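Local structure of fructose-2,6-bisphosphatase TIGAR B (Danio rerio, 3E9D) at residues A[214-219]-A[245-250]; A[5-10]-A[220-225]. The protein probably hydrolyses fructose-2,6-bisphosphate, and also fructose-1,6-bisphosphate, through a phosphohistidine intermediate, thereby restraining glycolysis. All blocks are in the same frame, centred on the assembly; numbering follows the deposited sequence.

Contact 1: residues A[214-219]-A[245-250]; sequences PCPNTG and NRKDHL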
# COMPACT_ATOMS: atom_id res chain seq x y z
N PRO A 214 9.62 -8.13 0.36
CA PRO A 214 8.74 -7.85 -0.78
C PRO A 214 7.29 -8.30 -0.47
O PRO A 214 7.11 -9.30 0.25
CB PRO A 214 9.35 -8.65 -1.93
CG PRO A 214 10.22 -9.71 -1.30
CD PRO A 214 10.53 -9.28 0.13
N CYS A 215 6.29 -7.56 -0.93
CA CYS A 215 4.89 -7.90 -0.63
C CYS A 215 4.36 -8.96 -1.59
O CYS A 215 4.51 -8.81 -2.82
CB CYS A 215 4.00 -6.67 -0.71
SG CYS A 215 2.31 -7.01 -0.06
N PRO A 216 3.73 -10.02 -1.06
CA PRO A 216 3.14 -11.01 -1.99
C PRO A 216 1.90 -10.45 -2.65
O PRO A 216 1.39 -9.42 -2.20
CB PRO A 216 2.78 -12.20 -1.09
CG PRO A 216 2.65 -11.61 0.30
CD PRO A 216 3.59 -10.42 0.35
N ASN A 217 1.42 -11.11 -3.70
CA ASN A 217 0.14 -10.75 -4.31
C ASN A 217 -0.98 -10.80 -3.25
O ASN A 217 -1.16 -11.83 -2.58
CB ASN A 217 -0.18 -11.70 -5.46
CG ASN A 217 0.64 -11.44 -6.69
OD1 ASN A 217 1.42 -12.29 -7.10
ND2 ASN A 217 0.46 -10.28 -7.31
N THR A 218 -1.73 -9.71 -3.13
CA THR A 218 -2.75 -9.51 -2.08
C THR A 218 -2.23 -9.53 -0.63
O THR A 218 -3.02 -9.65 0.31
CB THR A 218 -4.03 -10.42 -2.24
OG1 THR A 218 -3.73 -11.78 -1.87
CG2 THR A 218 -4.55 -10.38 -3.67
N GLY A 219 -0.92 -9.37 -0.46
CA GLY A 219 -0.34 -9.22 0.88
C GLY A 219 -0.86 -7.93 1.47
O GLY A 219 -1.05 -6.93 0.74
N ASN A 245 2.86 -7.05 5.10
CA ASN A 245 2.83 -8.17 4.14
C ASN A 245 2.16 -9.44 4.66
O ASN A 245 2.62 -10.56 4.40
CB ASN A 245 4.24 -8.48 3.64
CG ASN A 245 4.86 -7.31 2.89
OD1 ASN A 245 4.16 -6.37 2.50
ND2 ASN A 245 6.17 -7.37 2.67
N ARG A 246 1.08 -9.26 5.42
CA ARG A 246 0.32 -10.38 5.96
C ARG A 246 -0.41 -11.14 4.83
O ARG A 246 -1.02 -10.53 3.96
CB ARG A 246 -0.67 -9.87 7.01
CG ARG A 246 -1.55 -10.97 7.60
CD ARG A 246 -2.49 -10.44 8.66
NE ARG A 246 -1.81 -10.03 9.89
CZ ARG A 246 -2.44 -9.60 10.98
NH1 ARG A 246 -3.78 -9.53 10.99
NH2 ARG A 246 -1.75 -9.26 12.07
N LYS A 247 -0.38 -12.47 4.89
CA LYS A 247 -0.99 -13.28 3.85
C LYS A 247 -1.67 -14.52 4.46
O LYS A 247 -1.71 -15.58 3.85
CB LYS A 247 0.06 -13.66 2.80
CG LYS A 247 1.32 -14.31 3.39
CD LYS A 247 2.20 -14.99 2.33
CE LYS A 247 1.38 -15.90 1.40
NZ LYS A 247 2.23 -16.86 0.60
N ASP A 248 -2.23 -14.34 5.66
CA ASP A 248 -2.97 -15.40 6.35
C ASP A 248 -4.13 -15.90 5.50
O ASP A 248 -4.44 -17.10 5.48
CB ASP A 248 -3.49 -14.92 7.71
CG ASP A 248 -2.36 -14.56 8.69
OD1 ASP A 248 -1.21 -14.97 8.45
OD2 ASP A 248 -2.62 -13.86 9.71
N HIS A 249 -4.78 -14.97 4.79
CA HIS A 249 -5.90 -15.30 3.89
C HIS A 249 -5.49 -16.21 2.72
O HIS A 249 -6.35 -16.78 2.06
CB HIS A 249 -6.54 -14.03 3.34
CG HIS A 249 -5.62 -13.22 2.47
ND1 HIS A 249 -4.66 -12.39 2.99
CD2 HIS A 249 -5.53 -13.11 1.12
CE1 HIS A 249 -4.00 -11.80 2.00
NE2 HIS A 249 -4.51 -12.23 0.85
N LEU A 250 -4.20 -16.29 2.42
CA LEU A 250 -3.77 -17.21 1.39
C LEU A 250 -3.40 -18.57 2.02
O LEU A 250 -3.18 -19.53 1.28
CB LEU A 250 -2.62 -16.63 0.56
CG LEU A 250 -2.88 -15.28 -0.16
CD1 LEU A 250 -1.66 -14.86 -0.93
CD2 LEU A 250 -4.10 -15.37 -1.10
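Asn-245 lies with its carboxamide against Cys-215 in the closely packed part of the contact. Its oxygen OD1 comes 3.2 Å from both CB and SG of Cys-215, while CB of Asn-245 packs on CD of Pro-216. The group reaches the loop because CG stands anti to the carbonyl carbon (chi1 -62°), which carries the amide along the chain of 214-216; ND2 ends near O of Pro-214 at a poor angle and bonds instead to the backbone oxygen of Ser-213. Gly-219 adds a backbone touch, its CA lying 3.4 Å from O of Arg-246 in a CA-H...O contact. A CB on this glycine would run into SG of Cys-215. A second close point joins Thr-218 to the C-terminal end of the model: NE2 of His-249 donates to OG1 of Thr-218 over 2.9 Å, with the oxygen only 4° out of the ring plane. That hydroxyl in turn donates to O of Asn-217 at 2.7 Å. Both methyl groups of Leu-250 approach the same corner, CD1 at 3.5 Å from O of Asn-217 and CD2 near OG1 of Thr-218. The solvent side is looser. Lys-247 merely lays CD beside CG of Pro-216 at 4.0 Å, its chain bent at chi3, and Leu-250 is itself exposed. Arg-246 turns away from the loop to Asp-169. Each segment folds on itself, 216-219 as a type II beta turn and 247-250 as a type I turn, while Asn-245 and Arg-246 together face Ile-220 in a G1 beta bulge. The bulged strand end thus backs the loop whose Asn-217 hydrogen-bonds through ND2 to the backbone O of His-11, the residue that carries the phosphohistidine intermediate, at the rim of a histidine phosphatase active site.

Contact 2: residues A[5-10]-A[220-225]; sequences ALTIVR and ISRFIF. With PO4 (phosphate ion), chain D; PO4 (phosphate ion), chain C.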
# COMPACT_ATOMS: atom_id res chain seq x y z
N ALA A 5 -6.85 4.66 10.13
CA ALA A 5 -6.14 3.45 9.73
C ALA A 5 -5.96 3.45 8.22
O ALA A 5 -6.82 3.95 7.47
CB ALA A 5 -6.93 2.20 10.15
N LEU A 6 -4.83 2.91 7.78
CA LEU A 6 -4.58 2.72 6.36
C LEU A 6 -4.24 1.26 6.11
O LEU A 6 -3.21 0.78 6.59
CB LEU A 6 -3.43 3.61 5.88
CG LEU A 6 -3.03 3.39 4.42
CD1 LEU A 6 -4.13 3.89 3.50
CD2 LEU A 6 -1.70 4.08 4.08
N THR A 7 -5.09 0.57 5.35
CA THR A 7 -4.81 -0.82 4.95
C THR A 7 -4.30 -0.81 3.53
O THR A 7 -4.91 -0.21 2.65
CB THR A 7 -6.06 -1.70 5.06
OG1 THR A 7 -6.47 -1.76 6.43
CG2 THR A 7 -5.80 -3.12 4.53
N ILE A 8 -3.18 -1.48 3.31
CA ILE A 8 -2.50 -1.44 2.03
C ILE A 8 -2.43 -2.86 1.45
O ILE A 8 -1.94 -3.78 2.12
CB ILE A 8 -1.05 -0.94 2.20
CG1 ILE A 8 -1.02 0.48 2.81
CG2 ILE A 8 -0.29 -0.98 0.82
CD1 ILE A 8 0.41 0.95 3.26
N VAL A 9 -2.91 -3.02 0.22
CA VAL A 9 -2.98 -4.34 -0.40
C VAL A 9 -2.32 -4.32 -1.77
O VAL A 9 -2.61 -3.44 -2.58
CB VAL A 9 -4.46 -4.83 -0.53
CG1 VAL A 9 -4.55 -6.28 -1.07
CG2 VAL A 9 -5.21 -4.70 0.81
N ARG A 10 -1.42 -5.26 -2.03
CA ARG A 10 -0.91 -5.44 -3.40
C ARG A 10 -1.96 -6.17 -4.28
O ARG A 10 -2.66 -7.07 -3.80
CB ARG A 10 0.42 -6.21 -3.40
CG ARG A 10 0.99 -6.46 -4.81
CD ARG A 10 2.34 -7.21 -4.78
NE ARG A 10 2.78 -7.48 -6.13
CZ ARG A 10 3.46 -8.57 -6.50
NH1 ARG A 10 3.78 -9.52 -5.60
NH2 ARG A 10 3.79 -8.72 -7.76
N ILE A 220 -1.13 -7.94 2.78
CA ILE A 220 -1.85 -6.86 3.44
C ILE A 220 -1.00 -6.24 4.55
O ILE A 220 -0.48 -6.97 5.41
CB ILE A 220 -3.20 -7.37 4.06
CG1 ILE A 220 -4.05 -8.12 3.01
CG2 ILE A 220 -3.98 -6.20 4.65
CD1 ILE A 220 -5.30 -8.80 3.57
N SER A 221 -0.85 -4.91 4.51
CA SER A 221 -0.16 -4.17 5.57
C SER A 221 -1.08 -3.13 6.19
O SER A 221 -2.07 -2.72 5.57
CB SER A 221 1.10 -3.44 5.02
OG SER A 221 1.91 -4.35 4.28
N ARG A 222 -0.75 -2.69 7.41
CA ARG A 222 -1.60 -1.72 8.11
C ARG A 222 -0.77 -0.75 8.93
O ARG A 222 0.10 -1.19 9.70
CB ARG A 222 -2.62 -2.42 9.03
CG ARG A 222 -3.68 -1.43 9.64
CD ARG A 222 -4.63 -2.05 10.69
NE ARG A 222 -5.60 -3.08 10.20
CZ ARG A 222 -6.01 -3.14 8.96
NH1 ARG A 222 -5.53 -2.25 8.15
NH2 ARG A 222 -6.88 -4.07 8.53
N PHE A 223 -1.04 0.55 8.76
CA PHE A 223 -0.47 1.61 9.57
C PHE A 223 -1.62 2.45 10.12
O PHE A 223 -2.66 2.58 9.48
CB PHE A 223 0.46 2.54 8.74
CG PHE A 223 1.74 1.87 8.29
CD1 PHE A 223 2.92 2.08 8.98
CD2 PHE A 223 1.75 1.05 7.16
CE1 PHE A 223 4.12 1.46 8.58
CE2 PHE A 223 2.94 0.43 6.74
CZ PHE A 223 4.13 0.64 7.46
N ILE A 224 -1.42 2.99 11.33
CA ILE A 224 -2.32 3.97 11.90
C ILE A 224 -1.61 5.32 11.90
O ILE A 224 -0.47 5.45 12.41
CB ILE A 224 -2.70 3.60 13.36
CG1 ILE A 224 -3.07 2.11 13.51
CG2 ILE A 224 -3.83 4.53 13.86
CD1 ILE A 224 -4.20 1.63 12.58
N PHE A 225 -2.28 6.33 11.34
CA PHE A 225 -1.73 7.69 11.25
C PHE A 225 -2.47 8.62 12.21
O PHE A 225 -3.69 8.56 12.34
CB PHE A 225 -1.93 8.26 9.84
CG PHE A 225 -1.09 7.60 8.79
CD1 PHE A 225 0.08 8.21 8.35
CD2 PHE A 225 -1.47 6.38 8.23
CE1 PHE A 225 0.86 7.63 7.34
CE2 PHE A 225 -0.68 5.76 7.25
CZ PHE A 225 0.48 6.39 6.79
P PO4 D . 5.08 -12.38 -7.41
O1 PO4 D . 5.46 -11.10 -8.12
O2 PO4 D . 4.85 -12.08 -5.93
O3 PO4 D . 3.84 -13.01 -8.02
O4 PO4 D . 6.22 -13.38 -7.56
P PO4 C . 3.33 -5.44 -9.65
O1 PO4 C . 2.45 -4.50 -10.44
O2 PO4 C . 3.00 -5.44 -8.18
O3 PO4 C . 3.16 -6.86 -10.14
O4 PO4 C . 4.78 -5.07 -9.85
O HOH W 1 0.85 -4.59 1.61
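Leu-6 and Ile-8 meet Phe-223 and Phe-225 on one face of an antiparallel strand pair in the central sheet of the histidine phosphatase fold. CD2 of Leu-6 lies 3.7 Å from CE2 of Phe-225, and CD1 of Ile-8 touches CD2 of Phe-223; helix 184-197 packs on this face through Ile-187 and Leu-194. On the other face CG2 of Thr-7 meets CG2 of Ile-220 at 3.6 Å, and CB of Ala-5 meets CD1 of Ile-224. Leu-6 with Phe-223 and Ile-8 with Ser-221 are the hydrogen-bonded pairs; N of Ile-8 reaches O of Ser-221 at 2.8 Å. NH2 of Arg-222 is held by O of Ala-167, its modelled approach to Thr-7 being too close to trust, whereas OG1 of Thr-7 bonds to His-177. A water bridges O of Ile-8 and OG of Ser-221, which also bonds to N of Asn-245. Beyond the paired residues, Arg-10 runs out fully extended from CG to NE, its guanidinium edge between two phosphate ions. A leucine in its place would probably leave both anions without this shared charge and O of Cys-215 without its donor. NE of Arg-10 donates to O2 of the chain C phosphate at 2.9 Å, and NH1 to O2 of the chain D phosphate at 2.8 Å.

Overall arrangement
From the N terminus, the chain first lays down strand 2-10, whose residues 5-10 wait for 220-225 until some 210 residues, mostly loops and helices with three short strands, have passed; contact 2 closes that long loop. Just before its second segment comes the loop 214-219, which contact 1 joins to 245-250 after the hairpin of strands 220-230 and 233-246. The segments therefore alternate, and the two contacts cross instead of nesting. They also meet directly: N of Arg-246 probably bonds to O of Ile-220, and the loop 214-219 also reaches Arg-10. Together they tie the first strand, the hairpin at the sheet edge and the modelled C-terminal end to the catalytic rim.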